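Local structure of copper-containing nitrite reductase (Thermus scotoductus, 6HBE) at residues V56-D61 with V135-E140; G60-I65 with S102-F107; E423-C428 with K435-V440. The protein probably catalyses the one-electron reduction of nitrite to nitric oxide at its copper centres, with cytochrome c as electron donor. All blocks are in the same frame, centred on the assembly; numbering follows the deposited sequence.

From the N terminus, strand 55-58 leads through a tight turn into strand 62-69, and each strand finds its partner in a different sheet. Interaction 2 pairs 60-65 with 102-107 and closes a 36-residue loop. It nests inside interaction 1, where 56-61 meets 135-140 and closes a 73-residue connection. The two share Gly60 and Asp61, and they touch where Val136 packs on Ala105, so together they tie both sheets of the first cupredoxin domain to one turn. Interaction 3 follows in series, a short hairpin of 423-428 with 435-440 in the plastocyanin-like domain that closes a six-residue loop carrying His431 and Met434 of the copper site, its centre about 51 Å and 47 Å from those of interactions 1 and 2.

Interaction 1 of 3, residues V56-D61 with V135-E140; sequences VVEEGD and VVEPKE
The Glu59 carboxylate receives the backbone N of Lys139 on OE1 at 3.0 Å, on the anti side and 30° out of its plane. Water 2 donates to the same oxygen and accepts from Glu140 N. With CG anti to the backbone N (chi1 -179°) and the chain extended beyond it, the group reaches past Pro138, whose CA lies 3.4 Å from OE1. The Lys139 side chain crosses Glu59 at about a right angle, and its NZ makes only a weak bond to Glu59 O. With an alanine here, Lys139 N would probably be left without its acceptor and water 2 without its carboxylate partner.

The Glu58 and Glu137 side chains run side by side in the same direction, their carboxylate planes 34° apart. Glu58 OE2 rests on Glu137 CB, 3.6 Å away, and is hydrogen-bonded to water 1, which also bonds Glu137 O, bridging the strands; Glu137 OE1 is hydrogen-bonded to Tyr203 OH. On the other face Val57 CG2 meets Val136 CG2 at 4.0 Å, and Val136 CG1 sits against Glu59 CA at 3.6 Å. Between the two faces run the backbone bonds Val57 N to Val135 O, Glu137 N to Val57 O and Glu59 N to Glu137 O. The parallel pairing of strand 55-58, outermost in its sheet within the chain, with strand 131-137 fits the Greek-key beta sandwich of a cupredoxin domain.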
ATOM      1  N   VAL C  56     -14.992  -1.640  28.280  1.00 24.48           N
ATOM      2  CA  VAL C  56     -14.033  -0.891  29.088  1.00 25.06           C
ATOM      3  C   VAL C  56     -13.955  -1.518  30.477  1.00 26.84           C
ATOM      4  O   VAL C  56     -14.986  -1.682  31.141  1.00 27.81           O
ATOM      5  CB  VAL C  56     -14.443   0.596  29.235  1.00 26.28           C
ATOM      6  CG1 VAL C  56     -13.445   1.350  30.108  1.00 27.37           C
ATOM      7  CG2 VAL C  56     -14.569   1.252  27.867  1.00 26.81           C
ATOM      8  N   VAL C  57     -12.741  -1.850  30.903  1.00 25.71           N
ATOM      9  CA  VAL C  57     -12.466  -2.409  32.221  1.00 25.82           C
ATOM     10  C   VAL C  57     -11.278  -1.705  32.832  1.00 26.53           C
ATOM     11  O   VAL C  57     -10.639  -0.856  32.183  1.00 24.85           O
ATOM     12  CB  VAL C  57     -12.228  -3.942  32.174  1.00 25.86           C
ATOM     13  CG1 VAL C  57     -13.369  -4.639  31.432  1.00 25.69           C
ATOM     14  CG2 VAL C  57     -10.874  -4.289  31.543  1.00 26.71           C
ATOM     15  N   GLU C  58     -11.010  -2.026  34.101  1.00 25.82           N
ATOM     16  CA  GLU C  58      -9.842  -1.525  34.821  1.00 29.67           C
ATOM     17  C   GLU C  58      -8.755  -2.593  34.866  1.00 29.03           C
ATOM     18  O   GLU C  58      -9.069  -3.793  34.864  1.00 26.91           O
ATOM     19  CB  GLU C  58     -10.214  -1.112  36.267  1.00 32.30           C
ATOM     20  CG  GLU C  58     -11.346  -0.084  36.371  1.00 37.37           C
ATOM     21  CD  GLU C  58     -11.005   1.311  35.830  1.00 43.90           C
ATOM     22  OE1 GLU C  58     -11.805   1.887  35.048  1.00 55.87           O
ATOM     23  OE2 GLU C  58      -9.948   1.868  36.187  1.00 51.62           O
ATOM     24  N   GLU C  59      -7.493  -2.147  34.914  1.00 27.67           N
ATOM     25  CA  GLU C  59      -6.331  -3.019  35.084  1.00 30.07           C
ATOM     26  C   GLU C  59      -6.480  -3.913  36.339  1.00 32.55           C
ATOM     27  O   GLU C  59      -6.808  -3.423  37.433  1.00 30.54           O
ATOM     28  CB  GLU C  59      -5.042  -2.214  35.167  1.00 30.34           C
ATOM     29  CG  GLU C  59      -3.765  -3.062  35.316  1.00 31.81           C
ATOM     30  CD  GLU C  59      -2.477  -2.261  35.363  1.00 31.98           C
ATOM     31  OE1 GLU C  59      -2.507  -1.019  35.219  1.00 32.70           O
ATOM     32  OE2 GLU C  59      -1.414  -2.885  35.557  1.00 33.61           O
ATOM     33  N   GLY C  60      -6.248  -5.208  36.163  1.00 29.50           N
ATOM     34  CA  GLY C  60      -6.438  -6.184  37.248  1.00 32.71           C
ATOM     35  C   GLY C  60      -7.835  -6.787  37.353  1.00 30.94           C
ATOM     36  O   GLY C  60      -8.012  -7.740  38.105  1.00 33.78           O
ATOM     37  N   ASP C  61      -8.836  -6.271  36.624  1.00 28.54           N
ATOM     38  CA  ASP C  61     -10.173  -6.889  36.626  1.00 30.25           C
ATOM     39  C   ASP C  61     -10.176  -8.301  36.054  1.00 32.24           C
ATOM     40  O   ASP C  61      -9.350  -8.652  35.187  1.00 31.40           O
ATOM     41  CB  ASP C  61     -11.208  -6.070  35.844  1.00 30.40           C
ATOM     42  CG  ASP C  61     -11.624  -4.784  36.556  1.00 32.79           C
ATOM     43  OD1 ASP C  61     -11.231  -4.562  37.728  1.00 33.27           O
ATOM     44  OD2 ASP C  61     -12.347  -3.979  35.926  1.00 29.78           O
ATOM     45  N   VAL C 135     -10.786  -1.601  26.126  1.00 21.15           N
ATOM     46  CA  VAL C 135      -9.885  -0.719  26.845  1.00 22.21           C
ATOM     47  C   VAL C 135      -9.661  -1.224  28.270  1.00 23.62           C
ATOM     48  O   VAL C 135     -10.637  -1.552  28.982  1.00 24.12           O
ATOM     49  CB  VAL C 135     -10.448   0.725  26.955  1.00 23.01           C
ATOM     50  CG1 VAL C 135      -9.496   1.633  27.714  1.00 23.30           C
ATOM     51  CG2 VAL C 135     -10.736   1.303  25.570  1.00 25.14           C
ATOM     52  N   VAL C 136      -8.396  -1.238  28.667  1.00 22.69           N
ATOM     53  CA  VAL C 136      -7.936  -1.562  30.029  1.00 23.80           C
ATOM     54  C   VAL C 136      -7.286  -0.324  30.628  1.00 22.33           C
ATOM     55  O   VAL C 136      -6.159   0.030  30.302  1.00 21.53           O
ATOM     56  CB  VAL C 136      -6.957  -2.771  30.045  1.00 24.42           C
ATOM     57  CG1 VAL C 136      -6.556  -3.139  31.475  1.00 23.49           C
ATOM     58  CG2 VAL C 136      -7.571  -3.977  29.366  1.00 23.99           C
ATOM     59  N   GLU C 137      -8.020   0.362  31.506  1.00 23.49           N
ATOM     60  CA  GLU C 137      -7.541   1.619  32.105  1.00 25.49           C
ATOM     61  C   GLU C 137      -6.458   1.330  33.137  1.00 25.77           C
ATOM     62  O   GLU C 137      -6.707   0.530  34.045  1.00 26.65           O
ATOM     63  CB  GLU C 137      -8.660   2.320  32.897  1.00 28.68           C
ATOM     64  CG  GLU C 137      -9.413   3.410  32.203  1.00 34.02           C
ATOM     65  CD  GLU C 137      -8.576   4.531  31.560  1.00 31.44           C
ATOM     66  OE1 GLU C 137      -8.875   4.771  30.408  1.00 36.75           O
ATOM     67  OE2 GLU C 137      -7.715   5.210  32.164  1.00 32.85           O
ATOM     68  N   PRO C 138      -5.295   2.009  33.045  1.00 26.50           N
ATOM     69  CA  PRO C 138      -4.188   1.709  33.949  1.00 26.74           C
ATOM     70  C   PRO C 138      -4.414   2.191  35.380  1.00 29.61           C
ATOM     71  O   PRO C 138      -5.119   3.184  35.601  1.00 28.00           O
ATOM     72  CB  PRO C 138      -3.021   2.486  33.353  1.00 27.47           C
ATOM     73  CG  PRO C 138      -3.659   3.637  32.641  1.00 26.62           C
ATOM     74  CD  PRO C 138      -4.941   3.087  32.092  1.00 27.70           C
ATOM     75  N   LYS C 139      -3.782   1.500  36.328  1.00 30.84           N
ATOM     76  CA  LYS C 139      -3.756   1.951  37.705  1.00 35.78           C
ATOM     77  C   LYS C 139      -2.879   3.191  37.796  1.00 35.47           C
ATOM     78  O   LYS C 139      -3.247   4.130  38.458  1.00 34.98           O
ATOM     79  CB  LYS C 139      -3.216   0.870  38.651  1.00 42.37           C
ATOM     80  CG  LYS C 139      -4.090  -0.377  38.738  1.00 48.64           C
ATOM     81  CD  LYS C 139      -4.345  -0.824  40.181  1.00 53.13           C
ATOM     82  CE  LYS C 139      -5.187  -2.096  40.225  1.00 53.97           C
ATOM     83  NZ  LYS C 139      -4.400  -3.314  39.867  1.00 55.75           N
ATOM     84  N   GLU C 140      -1.723   3.181  37.130  1.00 33.02           N
ATOM     85  CA  GLU C 140      -0.862   4.368  37.026  1.00 33.96           C
ATOM     86  C   GLU C 140      -1.567   5.413  36.165  1.00 34.25           C
ATOM     87  O   GLU C 140      -1.900   5.137  35.006  1.00 35.43           O
ATOM     88  CB  GLU C 140       0.494   3.998  36.391  1.00 33.65           C
ATOM     89  CG  GLU C 140       1.438   5.181  36.147  1.00 38.07           C
ATOM     90  CD  GLU C 140       2.715   4.821  35.392  1.00 39.66           C
ATOM     91  OE1 GLU C 140       2.973   3.627  35.108  1.00 40.41           O
ATOM     92  OE2 GLU C 140       3.468   5.758  35.078  1.00 40.20           O
TER
HETATM   93  O   HOH W   1      -7.429   1.384  36.673  1.00 39.41           O
HETATM   94  O   HOH W   2      -0.598   0.840  35.729  1.00 32.18           O

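Interaction 2 of 3, residues G60-I65 with S102-F107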
ATOM      1  N   GLY C  60      -6.248  -5.208  36.163  1.00 29.50           N
ATOM      2  CA  GLY C  60      -6.438  -6.184  37.248  1.00 32.71           C
ATOM      3  C   GLY C  60      -7.835  -6.787  37.353  1.00 30.94           C
ATOM      4  O   GLY C  60      -8.012  -7.740  38.105  1.00 33.78           O
ATOM      5  N   ASP C  61      -8.836  -6.271  36.624  1.00 28.54           N
ATOM      6  CA  ASP C  61     -10.173  -6.889  36.626  1.00 30.25           C
ATOM      7  C   ASP C  61     -10.176  -8.301  36.054  1.00 32.24           C
ATOM      8  O   ASP C  61      -9.350  -8.652  35.187  1.00 31.40           O
ATOM      9  CB  ASP C  61     -11.208  -6.070  35.844  1.00 30.40           C
ATOM     10  CG  ASP C  61     -11.624  -4.784  36.556  1.00 32.79           C
ATOM     11  OD1 ASP C  61     -11.231  -4.562  37.728  1.00 33.27           O
ATOM     12  OD2 ASP C  61     -12.347  -3.979  35.926  1.00 29.78           O
ATOM     13  N   THR C  62     -11.136  -9.099  36.529  1.00 31.06           N
ATOM     14  CA  THR C  62     -11.459 -10.376  35.910  1.00 30.76           C
ATOM     15  C   THR C  62     -12.530 -10.133  34.862  1.00 29.83           C
ATOM     16  O   THR C  62     -13.604  -9.579  35.153  1.00 32.79           O
ATOM     17  CB  THR C  62     -11.915 -11.424  36.949  1.00 31.01           C
ATOM     18  OG1 THR C  62     -10.863 -11.634  37.895  1.00 36.52           O
ATOM     19  CG2 THR C  62     -12.256 -12.719  36.297  1.00 32.01           C
ATOM     20  N   VAL C  63     -12.258 -10.564  33.634  1.00 28.66           N
ATOM     21  CA  VAL C  63     -13.156 -10.305  32.512  1.00 27.97           C
ATOM     22  C   VAL C  63     -13.796 -11.618  32.113  1.00 29.70           C
ATOM     23  O   VAL C  63     -13.083 -12.559  31.729  1.00 29.52           O
ATOM     24  CB  VAL C  63     -12.383  -9.712  31.308  1.00 28.69           C
ATOM     25  CG1 VAL C  63     -13.323  -9.414  30.144  1.00 29.11           C
ATOM     26  CG2 VAL C  63     -11.596  -8.467  31.725  1.00 30.05           C
ATOM     27  N   HIS C  64     -15.128 -11.685  32.174  1.00 28.75           N
ATOM     28  CA  HIS C  64     -15.874 -12.854  31.734  1.00 31.11           C
ATOM     29  C   HIS C  64     -16.491 -12.476  30.403  1.00 30.18           C
ATOM     30  O   HIS C  64     -17.166 -11.455  30.330  1.00 31.87           O
ATOM     31  CB  HIS C  64     -17.022 -13.242  32.719  1.00 34.70           C
ATOM     32  CG  HIS C  64     -16.573 -13.562  34.116  1.00 40.78           C
ATOM     33  ND1 HIS C  64     -15.918 -14.731  34.449  1.00 45.44           N
ATOM     34  CD2 HIS C  64     -16.709 -12.870  35.276  1.00 47.88           C
ATOM     35  CE1 HIS C  64     -15.645 -14.735  35.742  1.00 45.31           C
ATOM     36  NE2 HIS C  64     -16.125 -13.622  36.270  1.00 48.00           N
ATOM     37  N   ILE C  65     -16.272 -13.296  29.375  1.00 26.54           N
ATOM     38  CA  ILE C  65     -16.909 -13.146  28.067  1.00 27.04           C
ATOM     39  C   ILE C  65     -17.916 -14.279  27.831  1.00 28.61           C
ATOM     40  O   ILE C  65     -17.600 -15.455  28.068  1.00 30.01           O
ATOM     41  CB  ILE C  65     -15.862 -13.218  26.910  1.00 29.27           C
ATOM     42  CG1 ILE C  65     -14.777 -12.148  27.060  1.00 31.42           C
ATOM     43  CG2 ILE C  65     -16.554 -13.180  25.545  1.00 28.67           C
ATOM     44  CD1 ILE C  65     -15.274 -10.716  26.975  1.00 32.63           C
ATOM     45  N   SER C 102     -13.023 -16.678  30.820  1.00 30.32           N
ATOM     46  CA  SER C 102     -12.534 -15.617  31.689  1.00 32.11           C
ATOM     47  C   SER C 102     -11.025 -15.465  31.598  1.00 29.40           C
ATOM     48  O   SER C 102     -10.329 -16.461  31.416  1.00 28.15           O
ATOM     49  CB  SER C 102     -12.914 -15.907  33.147  1.00 34.41           C
ATOM     50  OG  SER C 102     -14.268 -16.313  33.200  1.00 39.56           O
ATOM     51  N   PHE C 103     -10.544 -14.231  31.766  1.00 27.10           N
ATOM     52  CA  PHE C 103      -9.116 -13.898  31.855  1.00 27.92           C
ATOM     53  C   PHE C 103      -8.937 -12.692  32.745  1.00 27.48           C
ATOM     54  O   PHE C 103      -9.884 -11.969  32.963  1.00 29.05           O
ATOM     55  CB  PHE C 103      -8.491 -13.649  30.461  1.00 27.35           C
ATOM     56  CG  PHE C 103      -9.058 -12.461  29.724  1.00 25.22           C
ATOM     57  CD1 PHE C 103     -10.233 -12.570  29.000  1.00 25.56           C
ATOM     58  CD2 PHE C 103      -8.406 -11.228  29.758  1.00 25.41           C
ATOM     59  CE1 PHE C 103     -10.769 -11.469  28.328  1.00 25.96           C
ATOM     60  CE2 PHE C 103      -8.923 -10.123  29.077  1.00 25.72           C
ATOM     61  CZ  PHE C 103     -10.105 -10.245  28.363  1.00 24.32           C
ATOM     62  N   THR C 104      -7.735 -12.490  33.277  1.00 27.36           N
ATOM     63  CA  THR C 104      -7.399 -11.280  33.996  1.00 30.22           C
ATOM     64  C   THR C 104      -6.743 -10.258  33.055  1.00 30.50           C
ATOM     65  O   THR C 104      -5.869 -10.621  32.268  1.00 27.99           O
ATOM     66  CB  THR C 104      -6.450 -11.598  35.174  1.00 33.12           C
ATOM     67  OG1 THR C 104      -7.085 -12.577  36.003  1.00 41.40           O
ATOM     68  CG2 THR C 104      -6.194 -10.386  36.021  1.00 35.78           C
ATOM     69  N   ALA C 105      -7.167  -8.991  33.156  1.00 29.48           N
ATOM     70  CA  ALA C 105      -6.579  -7.901  32.369  1.00 30.75           C
ATOM     71  C   ALA C 105      -5.297  -7.416  33.013  1.00 31.84           C
ATOM     72  O   ALA C 105      -5.295  -6.444  33.767  1.00 33.03           O
ATOM     73  CB  ALA C 105      -7.585  -6.759  32.216  1.00 31.64           C
ATOM     74  N   ASP C 106      -4.198  -8.095  32.696  1.00 33.76           N
ATOM     75  CA  ASP C 106      -2.882  -7.830  33.304  1.00 35.78           C
ATOM     76  C   ASP C 106      -2.104  -6.673  32.688  1.00 31.26           C
ATOM     77  O   ASP C 106      -1.118  -6.242  33.259  1.00 32.57           O
ATOM     78  CB  ASP C 106      -1.987  -9.092  33.208  1.00 39.00           C
ATOM     79  CG  ASP C 106      -2.552 -10.296  33.969  1.00 44.04           C
ATOM     80  OD1 ASP C 106      -3.430 -10.116  34.830  1.00 45.91           O
ATOM     81  OD2 ASP C 106      -2.108 -11.430  33.701  1.00 45.16           O
ATOM     82  N   PHE C 107      -2.510  -6.205  31.508  1.00 29.08           N
ATOM     83  CA  PHE C 107      -1.766  -5.183  30.773  1.00 28.59           C
ATOM     84  C   PHE C 107      -2.676  -3.997  30.400  1.00 24.54           C
ATOM     85  O   PHE C 107      -3.702  -4.195  29.706  1.00 22.88           O
ATOM     86  CB  PHE C 107      -1.173  -5.790  29.482  1.00 28.00           C
ATOM     87  CG  PHE C 107      -0.030  -6.748  29.719  1.00 29.13           C
ATOM     88  CD1 PHE C 107      -0.280  -8.098  29.959  1.00 31.48           C
ATOM     89  CD2 PHE C 107       1.285  -6.305  29.718  1.00 31.66           C
ATOM     90  CE1 PHE C 107       0.764  -8.986  30.173  1.00 32.06           C
ATOM     91  CE2 PHE C 107       2.348  -7.194  29.925  1.00 31.28           C
ATOM     92  CZ  PHE C 107       2.081  -8.538  30.145  1.00 32.27           C
TER
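Phe103 and Val63 meet because CG of Phe103 stands between its backbone N and carbonyl carbon (chi1 64°), which brings the ring over beside the valine. Val63 CB lies 3.7 Å above one face of the ring, offset toward the rim, in a CH-pi contact, and Val63 CG1 touches CE1 of Phe103, also at 3.7 Å. Ile65 CG1 comes to the ring edge near its plane, 4.3 Å from Phe103 CE1.

On the opposite face of the sheet, His64 (chi1 -59°) and Ser102 (chi1 -46°) both turn their side chains anti to the carbonyl carbon, and this brings ND1 of His64 to OG of Ser102 at 2.6 Å, near the imidazole plane. Either atom could be the donor. NE2 of His64 bonds to Glu21, so both ring nitrogens are engaged and the rotation of the imidazole is fixed.

The backbone ladder holds the two strands in register: Val63 and Phe103 form a hydrogen-bonded pair, with Val63 N to Phe103 O at 2.8 Å. Ala105 N bonds to Asp61 O and Gly60 N to Ala105 O, clamping the inverse gamma turn centred on Ala105 against the turn residues just ahead of strand 62-69. Phe103 also packs on Ala81 and Ala82, next to the copper ligand His80. The Val63 and Phe103 face is buried and that of Thr62, His64 and Ser102 more exposed, as expected of a sheet in a cupredoxin sandwich.

Interaction 3 of 3, residues E423-C428 with K435-V440. With CU (copper (II) ion), chain L.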
ATOM      1  N   GLU C 423     -28.715 -18.700 -18.050  1.00 38.23           N
ATOM      2  CA  GLU C 423     -28.062 -18.072 -16.898  1.00 40.54           C
ATOM      3  C   GLU C 423     -28.165 -18.896 -15.626  1.00 40.09           C
ATOM      4  O   GLU C 423     -29.076 -19.747 -15.472  1.00 34.77           O
ATOM      5  CB  GLU C 423     -28.549 -16.639 -16.676  1.00 46.03           C
ATOM      6  CG  GLU C 423     -30.035 -16.386 -16.806  1.00 49.66           C
ATOM      7  CD  GLU C 423     -30.370 -14.904 -16.640  1.00 54.38           C
ATOM      8  OE1 GLU C 423     -29.779 -14.245 -15.755  1.00 51.92           O
ATOM      9  OE2 GLU C 423     -31.224 -14.401 -17.394  1.00 56.07           O
ATOM     10  N   TYR C 424     -27.195 -18.652 -14.734  1.00 35.45           N
ATOM     11  CA  TYR C 424     -26.960 -19.474 -13.546  1.00 35.19           C
ATOM     12  C   TYR C 424     -26.454 -18.605 -12.398  1.00 33.45           C
ATOM     13  O   TYR C 424     -25.543 -17.796 -12.608  1.00 32.84           O
ATOM     14  CB  TYR C 424     -25.907 -20.548 -13.854  1.00 36.37           C
ATOM     15  CG  TYR C 424     -26.183 -21.306 -15.137  1.00 36.74           C
ATOM     16  CD1 TYR C 424     -27.048 -22.409 -15.140  1.00 39.13           C
ATOM     17  CD2 TYR C 424     -25.619 -20.905 -16.347  1.00 38.12           C
ATOM     18  CE1 TYR C 424     -27.329 -23.095 -16.317  1.00 40.81           C
ATOM     19  CE2 TYR C 424     -25.891 -21.583 -17.533  1.00 39.25           C
ATOM     20  CZ  TYR C 424     -26.755 -22.679 -17.509  1.00 39.54           C
ATOM     21  OH  TYR C 424     -27.049 -23.364 -18.670  1.00 39.68           O
ATOM     22  N   VAL C 425     -27.031 -18.774 -11.209  1.00 31.36           N
ATOM     23  CA  VAL C 425     -26.476 -18.217  -9.983  1.00 33.68           C
ATOM     24  C   VAL C 425     -25.805 -19.376  -9.273  1.00 32.11           C
ATOM     25  O   VAL C 425     -26.430 -20.431  -9.119  1.00 32.35           O
ATOM     26  CB  VAL C 425     -27.557 -17.593  -9.067  1.00 32.33           C
ATOM     27  CG1 VAL C 425     -26.931 -16.911  -7.855  1.00 34.40           C
ATOM     28  CG2 VAL C 425     -28.422 -16.624  -9.849  1.00 34.36           C
ATOM     29  N   TYR C 426     -24.546 -19.200  -8.855  1.00 28.03           N
ATOM     30  CA  TYR C 426     -23.799 -20.245  -8.154  1.00 26.25           C
ATOM     31  C   TYR C 426     -23.247 -19.730  -6.825  1.00 27.69           C
ATOM     32  O   TYR C 426     -23.075 -18.517  -6.637  1.00 27.11           O
ATOM     33  CB  TYR C 426     -22.689 -20.848  -9.045  1.00 28.25           C
ATOM     34  CG  TYR C 426     -21.599 -19.870  -9.459  1.00 27.38           C
ATOM     35  CD1 TYR C 426     -21.758 -19.031 -10.565  1.00 26.30           C
ATOM     36  CD2 TYR C 426     -20.404 -19.781  -8.742  1.00 28.62           C
ATOM     37  CE1 TYR C 426     -20.767 -18.123 -10.935  1.00 28.18           C
ATOM     38  CE2 TYR C 426     -19.407 -18.861  -9.109  1.00 27.97           C
ATOM     39  CZ  TYR C 426     -19.584 -18.030 -10.188  1.00 26.44           C
ATOM     40  OH  TYR C 426     -18.592 -17.123 -10.583  1.00 27.21           O
ATOM     41  N   ILE C 427     -23.022 -20.661  -5.902  1.00 28.43           N
ATOM     42  CA  ILE C 427     -22.377 -20.387  -4.611  1.00 28.93           C
ATOM     43  C   ILE C 427     -21.203 -21.317  -4.402  1.00 27.24           C
ATOM     44  O   ILE C 427     -20.990 -22.257  -5.169  1.00 28.42           O
ATOM     45  CB  ILE C 427     -23.362 -20.502  -3.391  1.00 27.78           C
ATOM     46  CG1 ILE C 427     -23.912 -21.930  -3.219  1.00 30.11           C
ATOM     47  CG2 ILE C 427     -24.508 -19.515  -3.531  1.00 28.12           C
ATOM     48  CD1 ILE C 427     -24.801 -22.118  -2.006  1.00 30.34           C
ATOM     49  N   CYS C 428     -20.451 -21.072  -3.334  1.00 27.19           N
ATOM     50  CA  CYS C 428     -19.563 -22.085  -2.781  1.00 27.27           C
ATOM     51  C   CYS C 428     -20.292 -22.872  -1.694  1.00 28.25           C
ATOM     52  O   CYS C 428     -20.904 -22.284  -0.792  1.00 28.94           O
ATOM     53  CB  CYS C 428     -18.317 -21.424  -2.219  1.00 27.93           C
ATOM     54  SG  CYS C 428     -17.211 -22.545  -1.390  1.00 27.40           S
ATOM     55  N   LYS C 435     -21.059 -15.796  -3.634  1.00 26.77           N
ATOM     56  CA  LYS C 435     -22.034 -15.902  -4.727  1.00 27.74           C
ATOM     57  C   LYS C 435     -21.581 -15.215  -5.999  1.00 27.05           C
ATOM     58  O   LYS C 435     -21.009 -14.117  -5.966  1.00 25.78           O
ATOM     59  CB  LYS C 435     -23.397 -15.326  -4.290  1.00 31.37           C
ATOM     60  CG  LYS C 435     -24.525 -15.556  -5.312  1.00 38.00           C
ATOM     61  CD  LYS C 435     -25.907 -15.127  -4.812  1.00 41.74           C
ATOM     62  CE  LYS C 435     -26.452 -16.060  -3.742  1.00 45.29           C
ATOM     63  NZ  LYS C 435     -27.830 -15.668  -3.336  1.00 46.22           N
ATOM     64  N   GLY C 436     -21.883 -15.852  -7.131  1.00 25.75           N
ATOM     65  CA  GLY C 436     -21.583 -15.315  -8.452  1.00 26.51           C
ATOM     66  C   GLY C 436     -22.616 -15.708  -9.497  1.00 27.83           C
ATOM     67  O   GLY C 436     -23.505 -16.533  -9.217  1.00 26.98           O
ATOM     68  N   ILE C 437     -22.472 -15.124 -10.685  1.00 26.52           N
ATOM     69  CA  ILE C 437     -23.385 -15.342 -11.840  1.00 27.82           C
ATOM     70  C   ILE C 437     -22.588 -15.590 -13.105  1.00 29.17           C
ATOM     71  O   ILE C 437     -21.581 -14.895 -13.371  1.00 26.82           O
ATOM     72  CB  ILE C 437     -24.323 -14.129 -12.065  1.00 28.20           C
ATOM     73  CG1 ILE C 437     -25.371 -14.028 -10.942  1.00 27.58           C
ATOM     74  CG2 ILE C 437     -25.023 -14.199 -13.419  1.00 29.53           C
ATOM     75  CD1 ILE C 437     -26.130 -12.725 -10.884  1.00 29.94           C
ATOM     76  N   ILE C 438     -23.037 -16.558 -13.920  1.00 29.82           N
ATOM     77  CA  ILE C 438     -22.591 -16.677 -15.310  1.00 29.96           C
ATOM     78  C   ILE C 438     -23.820 -16.645 -16.233  1.00 32.43           C
ATOM     79  O   ILE C 438     -24.814 -17.347 -15.966  1.00 31.71           O
ATOM     80  CB  ILE C 438     -21.792 -17.986 -15.566  1.00 32.36           C
ATOM     81  CG1 ILE C 438     -20.433 -17.942 -14.865  1.00 33.65           C
ATOM     82  CG2 ILE C 438     -21.566 -18.219 -17.066  1.00 32.58           C
ATOM     83  CD1 ILE C 438     -19.720 -19.274 -14.820  1.00 34.27           C
ATOM     84  N   ARG C 439     -23.749 -15.829 -17.281  1.00 29.76           N
ATOM     85  CA  ARG C 439     -24.758 -15.791 -18.338  1.00 31.65           C
ATOM     86  C   ARG C 439     -24.080 -16.097 -19.648  1.00 31.53           C
ATOM     87  O   ARG C 439     -22.989 -15.603 -19.902  1.00 29.69           O
ATOM     88  CB  ARG C 439     -25.413 -14.430 -18.448  1.00 32.50           C
ATOM     89  CG  ARG C 439     -25.946 -13.901 -17.136  1.00 33.71           C
ATOM     90  CD  ARG C 439     -26.840 -12.696 -17.357  1.00 34.37           C
ATOM     91  NE  ARG C 439     -27.388 -12.210 -16.084  1.00 38.03           N
ATOM     92  CZ  ARG C 439     -26.965 -11.142 -15.386  1.00 38.28           C
ATOM     93  NH1 ARG C 439     -25.984 -10.357 -15.816  1.00 37.62           N
ATOM     94  NH2 ARG C 439     -27.563 -10.838 -14.236  1.00 39.09           N
ATOM     95  N   VAL C 440     -24.749 -16.895 -20.490  1.00 31.47           N
ATOM     96  CA  VAL C 440     -24.200 -17.338 -21.770  1.00 32.27           C
ATOM     97  C   VAL C 440     -25.143 -16.857 -22.872  1.00 32.61           C
ATOM     98  O   VAL C 440     -26.324 -17.184 -22.849  1.00 31.90           O
ATOM     99  CB  VAL C 440     -24.037 -18.875 -21.834  1.00 32.70           C
ATOM    100  CG1 VAL C 440     -23.287 -19.284 -23.095  1.00 34.79           C
ATOM    101  CG2 VAL C 440     -23.301 -19.391 -20.603  1.00 35.59           C
TER
HETATM  102 CU    CU L 500     -15.644 -21.211  -0.418  1.00 26.91          CU
HETATM  103  O   HOH W   3     -18.869 -15.141 -12.145  1.00 24.80           O
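Tyr426 lays its ring over Gly436 of the facing strand. The glycine CA stands 3.7 Å above the ring plane, toward the rim, in a CH-pi contact, and Gly436 C comes to 3.4 Å from Tyr426 CE1. The ring gets there because CG sits between the backbone N and the carbonyl carbon (chi1 63°). A CB on Gly436 would run into CZ of Tyr426, so the close fit depends on glycine. Ile438 CG1 continues the packing, 3.9 Å from CE1 of the same ring, and water 3, in the ring plane, links the tyrosine OH to Ile437 O.

On the other face of the sheet Val425 CG1 touches Lys435 CD at 3.7 Å, and Val425 CG2 lies against Ile437 CG1. At the far end Arg439 NE donates to Glu423 OE1 at 3.2 Å in a salt bridge. The planes of the two groups stand 89° apart; the oxygen lies in the guanidinium plane, while NE approaches from above the carboxylate, 50° out of it. Ile437 CG2 lies over one guanidinium face. Four backbone bonds, two each for the pairs Tyr424 with Ile438 and Tyr426 with Gly436, fix the register right up to the hairpin loop.

Further out, Glu364 takes Arg439 NH1 in a second salt bridge, Phe358 meets the Tyr426 ring edge-to-face, and Val339 of the third subunit packs on Glu423 and Arg439.

Cys428 directly follows strand 422-427, its SG 2.3 Å from the copper. The metal site also includes His390, His431 and Met434, the ligand set of a type 1 centre. Bracing the strands on both sides of that loop is consistent with a rigid copper geometry suited to electron transfer.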